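Local atomic coordinates of protein SSD1 (Saccharomyces cerevisiae S288C, PDB entry 7AM1), a protein that binds messenger RNA, in particular its untranslated regions, and represses translation as a member of the RNase II family that has no nuclease activity. Residues D398-I403 / V672-K677; C394-V399 / T661-R666; S446-V451 / G468-S473; S341-P346 / P431-D436. All coordinates share one frame; numbering follows the deposited sequence.

Contact 1: residues D398-I403 / V672-K677; sequences DVTSHI and VHRQLK
Thr-400 and Arg-674 mark the closest backbone approach, 7.0 Å between their CA atoms, where the short 3-10 turn 399-402 lies against helix 668-681. At that spacing the backbones do not touch, and long basic side chains of the helix reach across to side chains and backbone groups of the turn. The guanidinium of Arg-674 lies flat against the methyl of Thr-400, with CG2 over its centre and 3.8 Å above its plane. Its edge meets Ile-403: NH2 donates to Ile-403 O at 3.1 Å, and the acceptor lies within 1° of the guanidinium plane. A water links NE to the same carbonyl, so two routes hold the group's rotation. Shortened to an alanine, this position would probably leave the Ile-403 carbonyl without its direct donor and the water without its NE partner, and open a gap beside the Thr-400 methyl. Lys-677, extended beyond CG, brings its NZ to Thr-400 OG1, to which it donates at 2.9 Å. OG1 faces it because chi1 of 64° sets that hydroxyl between the backbone N and carbonyl carbon. NZ also forms a salt bridge with Asp-398, although OD1 is less certainly placed; OD2 pairs with Arg-355. A second water, 2.5 Å from His-673 ND1, accepts from Thr-400 N and donates to that OD1, while NE2 of the histidine bonds to Phe-660 O. This is a polar, water-assisted docking of the turn after strand 389-397 onto an RNB-domain helix.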
loop_
_atom_site.group_PDB
_atom_site.type_symbol
_atom_site.label_atom_id
_atom_site.label_comp_id
_atom_site.label_asym_id
_atom_site.label_seq_id
_atom_site.Cartn_x
_atom_site.Cartn_y
_atom_site.Cartn_z
ATOM N N ASP A 398 -11.927 -9.087 -23.422
ATOM C CA ASP A 398 -13.346 -9.149 -23.065
ATOM C C ASP A 398 -13.589 -10.431 -22.270
ATOM O O ASP A 398 -14.188 -11.401 -22.740
ATOM C CB ASP A 398 -14.212 -9.073 -24.318
ATOM C CG ASP A 398 -15.702 -8.943 -24.012
ATOM O OD1 ASP A 398 -16.104 -9.081 -22.835
ATOM O OD2 ASP A 398 -16.475 -8.691 -24.963
ATOM N N VAL A 399 -13.092 -10.412 -21.029
ATOM C CA VAL A 399 -13.091 -11.609 -20.196
ATOM C C VAL A 399 -14.507 -12.137 -20.013
ATOM O O VAL A 399 -14.748 -13.346 -20.111
ATOM C CB VAL A 399 -12.428 -11.322 -18.834
ATOM C CG1 VAL A 399 -12.425 -12.573 -17.973
ATOM C CG2 VAL A 399 -11.013 -10.815 -19.014
ATOM N N THR A 400 -15.466 -11.244 -19.736
ATOM C CA THR A 400 -16.802 -11.695 -19.362
ATOM C C THR A 400 -17.553 -12.325 -20.529
ATOM O O THR A 400 -18.521 -13.056 -20.298
ATOM C CB THR A 400 -17.631 -10.545 -18.773
ATOM O OG1 THR A 400 -17.850 -9.530 -19.757
ATOM C CG2 THR A 400 -16.927 -9.935 -17.559
ATOM N N SER A 401 -17.137 -12.066 -21.769
ATOM C CA SER A 401 -17.708 -12.794 -22.894
ATOM C C SER A 401 -17.339 -14.273 -22.870
ATOM O O SER A 401 -17.889 -15.040 -23.665
ATOM C CB SER A 401 -17.263 -12.167 -24.217
ATOM O OG SER A 401 -15.896 -12.435 -24.479
ATOM N N HIS A 402 -16.421 -14.683 -21.994
ATOM C CA HIS A 402 -16.049 -16.083 -21.840
ATOM C C HIS A 402 -16.566 -16.687 -20.541
ATOM O O HIS A 402 -16.197 -17.818 -20.208
ATOM C CB HIS A 402 -14.530 -16.243 -21.901
ATOM C CG HIS A 402 -13.927 -15.832 -23.205
ATOM N ND1 HIS A 402 -13.490 -14.548 -23.453
ATOM C CD2 HIS A 402 -13.684 -16.537 -24.335
ATOM C CE1 HIS A 402 -13.002 -14.481 -24.678
ATOM N NE2 HIS A 402 -13.109 -15.674 -25.236
ATOM N N ILE A 403 -17.395 -15.960 -19.796
ATOM C CA ILE A 403 -17.862 -16.407 -18.488
ATOM C C ILE A 403 -19.358 -16.143 -18.404
ATOM O O ILE A 403 -19.797 -14.998 -18.560
ATOM C CB ILE A 403 -17.124 -15.700 -17.334
ATOM C CG1 ILE A 403 -15.625 -16.030 -17.396
ATOM C CG2 ILE A 403 -17.745 -16.088 -15.995
ATOM C CD1 ILE A 403 -14.756 -15.312 -16.362
ATOM N N VAL A 672 -17.984 -3.973 -14.157
ATOM C CA VAL A 672 -17.955 -2.820 -15.051
ATOM C C VAL A 672 -18.095 -3.260 -16.504
ATOM O O VAL A 672 -18.794 -2.618 -17.295
ATOM C CB VAL A 672 -16.666 -2.008 -14.825
ATOM C CG1 VAL A 672 -16.514 -0.925 -15.894
ATOM C CG2 VAL A 672 -16.659 -1.402 -13.429
ATOM N N HIS A 673 -17.427 -4.350 -16.886
ATOM C CA HIS A 673 -17.540 -4.822 -18.263
ATOM C C HIS A 673 -18.974 -5.222 -18.596
ATOM O O HIS A 673 -19.486 -4.894 -19.673
ATOM C CB HIS A 673 -16.592 -5.995 -18.497
ATOM C CG HIS A 673 -15.170 -5.586 -18.716
ATOM N ND1 HIS A 673 -14.299 -6.320 -19.491
ATOM C CD2 HIS A 673 -14.464 -4.528 -18.252
ATOM C CE1 HIS A 673 -13.119 -5.726 -19.503
ATOM N NE2 HIS A 673 -13.191 -4.639 -18.758
ATOM N N ARG A 674 -19.643 -5.930 -17.684
ATOM C CA ARG A 674 -21.028 -6.310 -17.934
ATOM C C ARG A 674 -21.934 -5.089 -17.972
ATOM O O ARG A 674 -22.882 -5.046 -18.766
ATOM C CB ARG A 674 -21.492 -7.310 -16.876
ATOM C CG ARG A 674 -20.708 -8.617 -16.917
ATOM C CD ARG A 674 -21.395 -9.740 -16.152
ATOM N NE ARG A 674 -20.850 -11.047 -16.520
ATOM C CZ ARG A 674 -19.902 -11.698 -15.850
ATOM N NH1 ARG A 674 -19.370 -11.180 -14.750
ATOM N NH2 ARG A 674 -19.484 -12.879 -16.286
ATOM N N GLN A 675 -21.642 -4.077 -17.155
ATOM C CA GLN A 675 -22.401 -2.834 -17.217
ATOM C C GLN A 675 -22.179 -2.115 -18.543
ATOM O O GLN A 675 -23.129 -1.590 -19.135
ATOM C CB GLN A 675 -22.018 -1.935 -16.043
ATOM C CG GLN A 675 -22.562 -2.434 -14.718
ATOM C CD GLN A 675 -22.365 -1.452 -13.576
ATOM O OE1 GLN A 675 -21.629 -0.474 -13.700
ATOM N NE2 GLN A 675 -23.020 -1.720 -12.447
ATOM N N LEU A 676 -20.938 -2.089 -19.031
ATOM C CA LEU A 676 -20.667 -1.416 -20.296
ATOM C C LEU A 676 -21.372 -2.115 -21.453
ATOM O O LEU A 676 -21.941 -1.456 -22.330
ATOM C CB LEU A 676 -19.164 -1.354 -20.556
ATOM C CG LEU A 676 -18.752 -0.681 -21.874
ATOM C CD1 LEU A 676 -19.223 0.765 -21.911
ATOM C CD2 LEU A 676 -17.251 -0.775 -22.080
ATOM N N LYS A 677 -21.353 -3.449 -21.467
ATOM C CA LYS A 677 -22.013 -4.176 -22.544
ATOM C C LYS A 677 -23.509 -3.892 -22.572
ATOM O O LYS A 677 -24.094 -3.734 -23.651
ATOM C CB LYS A 677 -21.757 -5.672 -22.398
ATOM C CG LYS A 677 -20.310 -6.063 -22.602
ATOM C CD LYS A 677 -20.185 -7.560 -22.747
ATOM C CE LYS A 677 -18.756 -8.005 -22.626
ATOM N NZ LYS A 677 -18.673 -9.484 -22.538
HETATM O O HOH W 1 -15.503 -8.347 -20.386
HETATM O O HOH W 2 -20.918 -12.597 -18.858
#

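Contact 2: residues C394-V399 / T661-R666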
loop_
_atom_site.group_PDB
_atom_site.type_symbol
_atom_site.label_atom_id
_atom_site.label_comp_id
_atom_site.label_asym_id
_atom_site.label_seq_id
_atom_site.Cartn_x
_atom_site.Cartn_y
_atom_site.Cartn_z
ATOM N N CYS A 394 -7.530 1.567 -27.820
ATOM C CA CYS A 394 -7.210 0.967 -26.530
ATOM C C CYS A 394 -8.090 -0.257 -26.335
ATOM O O CYS A 394 -9.315 -0.134 -26.260
ATOM C CB CYS A 394 -7.409 1.982 -25.405
ATOM S SG CYS A 394 -6.516 3.530 -25.698
ATOM N N HIS A 395 -7.467 -1.433 -26.256
ATOM C CA HIS A 395 -8.172 -2.707 -26.324
ATOM C C HIS A 395 -7.926 -3.503 -25.052
ATOM O O HIS A 395 -6.775 -3.674 -24.634
ATOM C CB HIS A 395 -7.716 -3.524 -27.539
ATOM C CG HIS A 395 -7.591 -2.722 -28.799
ATOM N ND1 HIS A 395 -8.680 -2.292 -29.525
ATOM C CD2 HIS A 395 -6.497 -2.274 -29.462
ATOM C CE1 HIS A 395 -8.264 -1.616 -30.581
ATOM N NE2 HIS A 395 -6.942 -1.588 -30.566
ATOM N N VAL A 396 -9.009 -4.000 -24.454
ATOM C CA VAL A 396 -8.968 -4.791 -23.232
ATOM C C VAL A 396 -9.625 -6.140 -23.498
ATOM O O VAL A 396 -10.682 -6.208 -24.136
ATOM C CB VAL A 396 -9.681 -4.070 -22.069
ATOM C CG1 VAL A 396 -9.665 -4.943 -20.819
ATOM C CG2 VAL A 396 -9.039 -2.716 -21.802
ATOM N N VAL A 397 -8.995 -7.213 -23.011
ATOM C CA VAL A 397 -9.579 -8.544 -23.147
ATOM C C VAL A 397 -11.011 -8.534 -22.627
ATOM O O VAL A 397 -11.287 -8.048 -21.525
ATOM C CB VAL A 397 -8.720 -9.585 -22.407
ATOM C CG1 VAL A 397 -9.426 -10.934 -22.395
ATOM C CG2 VAL A 397 -7.355 -9.702 -23.054
ATOM N N ASP A 398 -11.927 -9.087 -23.422
ATOM C CA ASP A 398 -13.346 -9.149 -23.065
ATOM C C ASP A 398 -13.589 -10.431 -22.270
ATOM O O ASP A 398 -14.188 -11.401 -22.740
ATOM C CB ASP A 398 -14.212 -9.073 -24.318
ATOM C CG ASP A 398 -15.702 -8.943 -24.012
ATOM O OD1 ASP A 398 -16.104 -9.081 -22.835
ATOM O OD2 ASP A 398 -16.475 -8.691 -24.963
ATOM N N VAL A 399 -13.092 -10.412 -21.029
ATOM C CA VAL A 399 -13.091 -11.609 -20.196
ATOM C C VAL A 399 -14.507 -12.137 -20.013
ATOM O O VAL A 399 -14.748 -13.346 -20.111
ATOM C CB VAL A 399 -12.428 -11.322 -18.834
ATOM C CG1 VAL A 399 -12.425 -12.573 -17.973
ATOM C CG2 VAL A 399 -11.013 -10.815 -19.014
ATOM N N THR A 661 -9.709 -1.603 -17.032
ATOM C CA THR A 661 -8.561 -1.972 -17.850
ATOM C C THR A 661 -7.814 -3.219 -17.379
ATOM O O THR A 661 -6.797 -3.567 -17.990
ATOM C CB THR A 661 -7.558 -0.800 -17.917
ATOM O OG1 THR A 661 -7.349 -0.258 -16.602
ATOM C CG2 THR A 661 -8.050 0.310 -18.856
ATOM N N ALA A 662 -8.267 -3.906 -16.329
ATOM C CA ALA A 662 -7.528 -5.049 -15.783
ATOM C C ALA A 662 -8.481 -6.149 -15.324
ATOM O O ALA A 662 -8.449 -6.581 -14.168
ATOM C CB ALA A 662 -6.615 -4.597 -14.642
ATOM N N PRO A 663 -9.320 -6.660 -16.232
ATOM C CA PRO A 663 -10.252 -7.736 -15.848
ATOM C C PRO A 663 -9.581 -9.066 -15.539
ATOM O O PRO A 663 -10.221 -9.926 -14.920
ATOM C CB PRO A 663 -11.167 -7.851 -17.075
ATOM C CG PRO A 663 -10.269 -7.452 -18.216
ATOM C CD PRO A 663 -9.447 -6.310 -17.658
ATOM N N MET A 664 -8.329 -9.277 -15.946
ATOM C CA MET A 664 -7.655 -10.528 -15.626
ATOM C C MET A 664 -7.171 -10.589 -14.183
ATOM O O MET A 664 -6.800 -11.674 -13.723
ATOM C CB MET A 664 -6.468 -10.756 -16.565
ATOM C CG MET A 664 -6.844 -10.853 -18.037
ATOM S SD MET A 664 -7.919 -12.256 -18.399
ATOM C CE MET A 664 -6.735 -13.593 -18.483
ATOM N N ARG A 665 -7.160 -9.463 -13.458
ATOM C CA ARG A 665 -6.695 -9.450 -12.077
ATOM C C ARG A 665 -7.621 -8.737 -11.102
ATOM O O ARG A 665 -7.381 -8.819 -9.892
ATOM C CB ARG A 665 -5.298 -8.809 -11.981
ATOM C CG ARG A 665 -5.147 -7.455 -12.677
ATOM C CD ARG A 665 -3.741 -6.905 -12.476
ATOM N NE ARG A 665 -3.570 -5.549 -12.981
ATOM C CZ ARG A 665 -3.848 -4.446 -12.290
ATOM N NH1 ARG A 665 -4.340 -4.524 -11.057
ATOM N NH2 ARG A 665 -3.645 -3.255 -12.843
ATOM N N ARG A 666 -8.668 -8.062 -11.576
ATOM C CA ARG A 666 -9.625 -7.371 -10.721
ATOM C C ARG A 666 -11.038 -7.816 -11.074
ATOM O O ARG A 666 -11.452 -7.721 -12.235
ATOM C CB ARG A 666 -9.513 -5.852 -10.880
ATOM C CG ARG A 666 -8.126 -5.294 -10.656
ATOM C CD ARG A 666 -8.168 -3.766 -10.587
ATOM N NE ARG A 666 -8.684 -3.176 -11.826
ATOM C CZ ARG A 666 -8.095 -2.195 -12.512
ATOM N NH1 ARG A 666 -6.955 -1.662 -12.088
ATOM N NH2 ARG A 666 -8.653 -1.740 -13.628
#
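Pro-663, Val-396 and Val-399 carry this buried contact of mainly apolar side chains, crossed by no hydrogen bond, the proline ring fitting against both valines. Val-396 approaches from the end of strand 389-397. Its CG1 stands anti to the backbone N (chi1 178°) and presses on Pro-663 CD at 3.5 Å, tighter than ordinary carbon packing, while CG2 reaches Thr-661 CA at 4.0 Å. Past the strand the chain bends in an inverse gamma turn centred on Asp-398, after which the CB of Val-399 again points toward the proline. CG2 of Val-399 lies 3.5 Å from Pro-663 CG and equally close to Met-664 SD, whose side chain, bent at both chi2 (-63°) and chi3, brings the sulfur to that methyl. Compact branched valines and a rigid ring suit such close chain runs, 36° apart in direction. The polar backbone is served from outside: Glu-377 accepts from Met-664 N, and His-670 binds Pro-663 O. The Thr-Ala-Pro-Met-Arg-Arg sequence of 661-666 belongs to the signature of the RNase II family, and its two arginines form salt bridges with Asp-530. The contact thus seats this signature loop against the end of an inner strand of the RNB-domain sheet and the following turn.

Contact 3: residues S446-V451 / G468-S473; sequences SATLSV and GESTIS
Ser-446 to Ser-450 pair with Gly-468 to Ile-472 as the antiparallel arms of a beta hairpin, two neighbouring strands in the mixed sheet of the RNB domain. Ser-446 with Ile-472, Thr-448 with Ser-470 and Ser-450 with Gly-468 are hydrogen-bonded pairs, each joined by two backbone bonds; Ala-447 with Thr-471 and Leu-449 with Glu-469 are non-hydrogen-bonded pairs. The segments' axes run at 136°, a marked twist. The bonds differ: Ser-450 N meets Gly-468 O almost in line with the carbonyl, whereas Thr-448 N comes to Ser-470 O from 48° out of its plane. On the face of Thr-448, Ser-450 and Ser-470, small hydroxyl residues let OG of Ser-470 sit between two partners, Thr-448 OG1 at 2.7 Å and Ser-450 OG at a very short 2.4 Å. His-395 also binds Ser-450 OG, extending the chain of polar groups to strand 389-397. Beside it, CD1 of Ile-472 rests on Thr-448 CG2 at 3.8 Å, and Phe-358 of the next strand touches both serines. On the other face, Leu-449 and Glu-469 lie side by side, CD2 to CG 3.6 Å, under helix 668-681. The motif is a hairpin whose arms lie between strands 389-397 and 356-358 of the RNB sheet.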
loop_
_atom_site.group_PDB
_atom_site.type_symbol
_atom_site.label_atom_id
_atom_site.label_comp_id
_atom_site.label_asym_id
_atom_site.label_seq_id
_atom_site.Cartn_x
_atom_site.Cartn_y
_atom_site.Cartn_z
ATOM N N SER A 446 -8.616 -12.326 -30.620
ATOM C CA SER A 446 -9.157 -12.223 -29.273
ATOM C C SER A 446 -10.328 -11.254 -29.243
ATOM O O SER A 446 -10.286 -10.197 -29.877
ATOM C CB SER A 446 -8.092 -11.752 -28.276
ATOM O OG SER A 446 -7.064 -12.713 -28.145
ATOM N N ALA A 447 -11.362 -11.615 -28.491
ATOM C CA ALA A 447 -12.476 -10.711 -28.251
ATOM C C ALA A 447 -12.061 -9.668 -27.221
ATOM O O ALA A 447 -11.476 -10.006 -26.186
ATOM C CB ALA A 447 -13.698 -11.486 -27.764
ATOM N N THR A 448 -12.371 -8.405 -27.496
ATOM C CA THR A 448 -11.919 -7.307 -26.658
ATOM C C THR A 448 -13.035 -6.282 -26.509
ATOM O O THR A 448 -14.043 -6.315 -27.216
ATOM C CB THR A 448 -10.653 -6.646 -27.235
ATOM O OG1 THR A 448 -10.829 -6.411 -28.638
ATOM C CG2 THR A 448 -9.426 -7.529 -27.028
ATOM N N LEU A 449 -12.862 -5.394 -25.538
ATOM C CA LEU A 449 -13.643 -4.170 -25.416
ATOM C C LEU A 449 -12.687 -3.012 -25.661
ATOM O O LEU A 449 -11.620 -2.946 -25.040
ATOM C CB LEU A 449 -14.297 -4.052 -24.036
ATOM C CG LEU A 449 -15.290 -5.146 -23.623
ATOM C CD1 LEU A 449 -15.847 -4.890 -22.217
ATOM C CD2 LEU A 449 -16.432 -5.269 -24.624
ATOM N N SER A 450 -13.048 -2.114 -26.570
ATOM C CA SER A 450 -12.118 -1.101 -27.038
ATOM C C SER A 450 -12.651 0.299 -26.784
ATOM O O SER A 450 -13.857 0.547 -26.880
ATOM C CB SER A 450 -11.830 -1.270 -28.531
ATOM O OG SER A 450 -11.236 -2.528 -28.798
ATOM N N VAL A 451 -11.731 1.202 -26.457
ATOM C CA VAL A 451 -11.980 2.639 -26.423
ATOM C C VAL A 451 -11.035 3.279 -27.435
ATOM O O VAL A 451 -9.809 3.199 -27.283
ATOM C CB VAL A 451 -11.773 3.221 -25.016
ATOM C CG1 VAL A 451 -11.958 4.729 -25.039
ATOM C CG2 VAL A 451 -12.730 2.568 -24.020
ATOM N N GLY A 468 -16.899 0.216 -27.681
ATOM C CA GLY A 468 -17.711 -0.902 -28.127
ATOM C C GLY A 468 -16.954 -2.209 -28.067
ATOM O O GLY A 468 -15.783 -2.266 -27.673
ATOM N N GLU A 469 -17.659 -3.270 -28.455
ATOM C CA GLU A 469 -17.067 -4.597 -28.557
ATOM C C GLU A 469 -16.268 -4.719 -29.848
ATOM O O GLU A 469 -16.636 -4.149 -30.880
ATOM C CB GLU A 469 -18.158 -5.664 -28.498
ATOM C CG GLU A 469 -18.919 -5.668 -27.171
ATOM C CD GLU A 469 -20.110 -6.603 -27.178
ATOM O OE1 GLU A 469 -20.386 -7.227 -26.130
ATOM O OE2 GLU A 469 -20.762 -6.723 -28.237
ATOM N N SER A 470 -15.165 -5.462 -29.783
ATOM C CA SER A 470 -14.221 -5.504 -30.888
ATOM C C SER A 470 -13.531 -6.859 -30.931
ATOM O O SER A 470 -13.746 -7.729 -30.082
ATOM C CB SER A 470 -13.177 -4.388 -30.760
ATOM O OG SER A 470 -12.496 -4.487 -29.520
ATOM N N THR A 471 -12.686 -7.020 -31.943
ATOM C CA THR A 471 -11.836 -8.187 -32.117
ATOM C C THR A 471 -10.497 -7.682 -32.632
ATOM O O THR A 471 -10.460 -6.866 -33.560
ATOM C CB THR A 471 -12.446 -9.188 -33.106
ATOM O OG1 THR A 471 -13.726 -9.621 -32.628
ATOM C CG2 THR A 471 -11.544 -10.394 -33.286
ATOM N N ILE A 472 -9.407 -8.157 -32.029
ATOM C CA ILE A 472 -8.068 -7.738 -32.415
ATOM C C ILE A 472 -7.243 -8.975 -32.731
ATOM O O ILE A 472 -7.565 -10.095 -32.330
ATOM C CB ILE A 472 -7.364 -6.889 -31.325
ATOM C CG1 ILE A 472 -7.069 -7.721 -30.069
ATOM C CG2 ILE A 472 -8.211 -5.672 -30.976
ATOM C CD1 ILE A 472 -6.190 -7.009 -29.047
ATOM N N SER A 473 -6.161 -8.750 -33.478
ATOM C CA SER A 473 -5.140 -9.763 -33.728
ATOM C C SER A 473 -3.805 -9.039 -33.672
ATOM O O SER A 473 -3.359 -8.454 -34.662
ATOM C CB SER A 473 -5.341 -10.446 -35.083
ATOM O OG SER A 473 -4.400 -11.489 -35.262
#

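Contact 4: residues S341-P346 / P431-D436; sequences SFQPLP and PQSFND
The ring of Phe-434 offers one face to Pro-344, and the two side chains slide past each other in opposite directions. Pro-344 CD stands 3.9 Å from the ring centroid and 18° off its normal, a CH-pi contact displaced toward the ring's rim. Pro-344 N lies over the same face, and Pro-344 CB reaches CE2 at 3.8 Å. A compact, rigid proline ring, with its CD hydrogens turned to the face, suits an aromatic ring. A serine in place of Phe-434 would probably leave Pro-344 without its aromatic support and open a gap between the loop and the helix. Ser-433 instead uses its hydroxyl on the backbone of the loop. Its OG donates to Phe-342 O at 2.6 Å, from 38° above the carbonyl plane, and is set between backbone N and carbonyl carbon by a chi1 of 60°. Gln-343, bent at chi2, folds back along this serine with OE1 3.4 Å from Ser-433 CB, while its NE2 bonds to Pro-340 O. Phe-342 meets Pro-431, the N-cap residue, through CB, 3.8 Å from the proline CG; its ring then leads away from the segment. That ring packs on Ser-408, Val-409 and Arg-412 of helix 408-416. Phe-434 touches Val-409 too, and Pro-344 continues onto Glu-437 and Leu-438, so the loop before helix 349-354 runs across both helix 432-438 and helix 408-416.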
loop_
_atom_site.group_PDB
_atom_site.type_symbol
_atom_site.label_atom_id
_atom_site.label_comp_id
_atom_site.label_asym_id
_atom_site.label_seq_id
_atom_site.Cartn_x
_atom_site.Cartn_y
_atom_site.Cartn_z
ATOM N N SER A 341 -12.239 -28.789 -15.626
ATOM C CA SER A 341 -13.525 -28.301 -16.110
ATOM C C SER A 341 -13.568 -26.782 -16.216
ATOM O O SER A 341 -14.377 -26.248 -16.983
ATOM C CB SER A 341 -14.651 -28.784 -15.192
ATOM O OG SER A 341 -14.435 -28.377 -13.852
ATOM N N PHE A 342 -12.732 -26.076 -15.460
ATOM C CA PHE A 342 -12.690 -24.617 -15.518
ATOM C C PHE A 342 -12.016 -24.181 -16.813
ATOM O O PHE A 342 -10.796 -24.303 -16.961
ATOM C CB PHE A 342 -11.968 -24.068 -14.293
ATOM C CG PHE A 342 -12.722 -24.276 -13.010
ATOM C CD1 PHE A 342 -14.065 -23.948 -12.926
ATOM C CD2 PHE A 342 -12.100 -24.810 -11.896
ATOM C CE1 PHE A 342 -14.769 -24.136 -11.756
ATOM C CE2 PHE A 342 -12.801 -25.002 -10.721
ATOM C CZ PHE A 342 -14.138 -24.665 -10.653
ATOM N N GLN A 343 -12.812 -23.672 -17.749
ATOM C CA GLN A 343 -12.340 -23.288 -19.070
ATOM C C GLN A 343 -13.130 -22.090 -19.546
ATOM O O GLN A 343 -14.317 -21.952 -19.209
ATOM C CB GLN A 343 -12.488 -24.441 -20.076
ATOM C CG GLN A 343 -11.588 -25.637 -19.816
ATOM C CD GLN A 343 -10.114 -25.309 -19.974
ATOM O OE1 GLN A 343 -9.750 -24.299 -20.578
ATOM N NE2 GLN A 343 -9.255 -26.173 -19.445
ATOM N N PRO A 344 -12.528 -21.199 -20.333
ATOM C CA PRO A 344 -13.293 -20.093 -20.909
ATOM C C PRO A 344 -14.277 -20.603 -21.950
ATOM O O PRO A 344 -13.988 -21.541 -22.696
ATOM C CB PRO A 344 -12.223 -19.194 -21.537
ATOM C CG PRO A 344 -11.061 -20.095 -21.778
ATOM C CD PRO A 344 -11.095 -21.133 -20.696
ATOM N N LEU A 345 -15.449 -19.983 -21.986
ATOM C CA LEU A 345 -16.462 -20.363 -22.964
ATOM C C LEU A 345 -16.147 -19.702 -24.300
ATOM O O LEU A 345 -15.873 -18.498 -24.335
ATOM C CB LEU A 345 -17.849 -19.947 -22.482
ATOM C CG LEU A 345 -18.336 -20.639 -21.207
ATOM C CD1 LEU A 345 -19.717 -20.142 -20.820
ATOM C CD2 LEU A 345 -18.342 -22.148 -21.394
ATOM N N PRO A 346 -16.172 -20.440 -25.409
ATOM C CA PRO A 346 -15.886 -19.819 -26.706
ATOM C C PRO A 346 -17.051 -18.967 -27.180
ATOM O O PRO A 346 -18.196 -19.128 -26.749
ATOM C CB PRO A 346 -15.658 -21.018 -27.628
ATOM C CG PRO A 346 -16.556 -22.062 -27.065
ATOM C CD PRO A 346 -16.534 -21.863 -25.560
ATOM N N PRO A 431 -8.802 -19.047 -13.195
ATOM C CA PRO A 431 -8.069 -20.304 -13.381
ATOM C C PRO A 431 -6.922 -20.120 -14.359
ATOM O O PRO A 431 -6.989 -19.307 -15.285
ATOM C CB PRO A 431 -9.132 -21.263 -13.932
ATOM C CG PRO A 431 -10.439 -20.679 -13.507
ATOM C CD PRO A 431 -10.232 -19.188 -13.520
ATOM N N GLN A 432 -5.858 -20.900 -14.146
ATOM C CA GLN A 432 -4.700 -20.836 -15.029
ATOM C C GLN A 432 -5.112 -20.987 -16.486
ATOM O O GLN A 432 -4.545 -20.336 -17.372
ATOM C CB GLN A 432 -3.695 -21.927 -14.657
ATOM C CG GLN A 432 -2.456 -21.412 -13.957
ATOM C CD GLN A 432 -1.644 -20.481 -14.831
ATOM O OE1 GLN A 432 -1.748 -20.517 -16.056
ATOM N NE2 GLN A 432 -0.835 -19.635 -14.206
ATOM N N SER A 433 -6.114 -21.831 -16.749
ATOM C CA SER A 433 -6.560 -22.058 -18.118
ATOM C C SER A 433 -7.055 -20.776 -18.772
ATOM O O SER A 433 -6.922 -20.613 -19.991
ATOM C CB SER A 433 -7.661 -23.120 -18.134
ATOM O OG SER A 433 -8.775 -22.706 -17.360
ATOM N N PHE A 434 -7.628 -19.858 -17.990
ATOM C CA PHE A 434 -8.073 -18.586 -18.547
ATOM C C PHE A 434 -6.887 -17.702 -18.906
ATOM O O PHE A 434 -6.844 -17.110 -19.991
ATOM C CB PHE A 434 -8.993 -17.868 -17.559
ATOM C CG PHE A 434 -10.406 -18.372 -17.568
ATOM C CD1 PHE A 434 -10.698 -19.667 -17.170
ATOM C CD2 PHE A 434 -11.442 -17.547 -17.960
ATOM C CE1 PHE A 434 -11.998 -20.130 -17.174
ATOM C CE2 PHE A 434 -12.745 -18.003 -17.965
ATOM C CZ PHE A 434 -13.024 -19.297 -17.573
ATOM N N ASN A 435 -5.916 -17.589 -17.996
ATOM C CA ASN A 435 -4.708 -16.824 -18.281
ATOM C C ASN A 435 -4.054 -17.296 -19.571
ATOM O O ASN A 435 -3.766 -16.496 -20.469
ATOM C CB ASN A 435 -3.728 -16.953 -17.113
ATOM C CG ASN A 435 -4.161 -16.166 -15.896
ATOM O OD1 ASN A 435 -5.328 -15.814 -15.752
ATOM N ND2 ASN A 435 -3.217 -15.892 -15.008
ATOM N N ASP A 436 -3.821 -18.606 -19.682
ATOM C CA ASP A 436 -3.109 -19.151 -20.833
ATOM C C ASP A 436 -3.867 -18.900 -22.133
ATOM O O ASP A 436 -3.267 -18.514 -23.143
ATOM C CB ASP A 436 -2.879 -20.650 -20.635
ATOM C CG ASP A 436 -1.914 -20.956 -19.502
ATOM O OD1 ASP A 436 -1.302 -20.016 -18.947
ATOM O OD2 ASP A 436 -1.778 -22.149 -19.157
#

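All four contacts cluster on one side of the chain's centre, around the RNB domain. Contacts 1 and 2 share Asp-398 and Val-399, and their centres lie about 9 Å apart; strand 389-397 and the turn after it are held by helix 668-681 and the loop leading into it. Contact 3, its centre about 10 Å from that of contact 2, lies on the same sheet, since strand 446-456 borders strand 389-397. The centre of contact 4 is about 15 Å from those of contacts 1 and 2, and it meets the former through Leu-345 N and His-402 O. Along the chain, 341-346 comes first, then 394-403, 431-436, the hairpin, and finally 661-677, so segments more than 300 residues apart gather around one sheet.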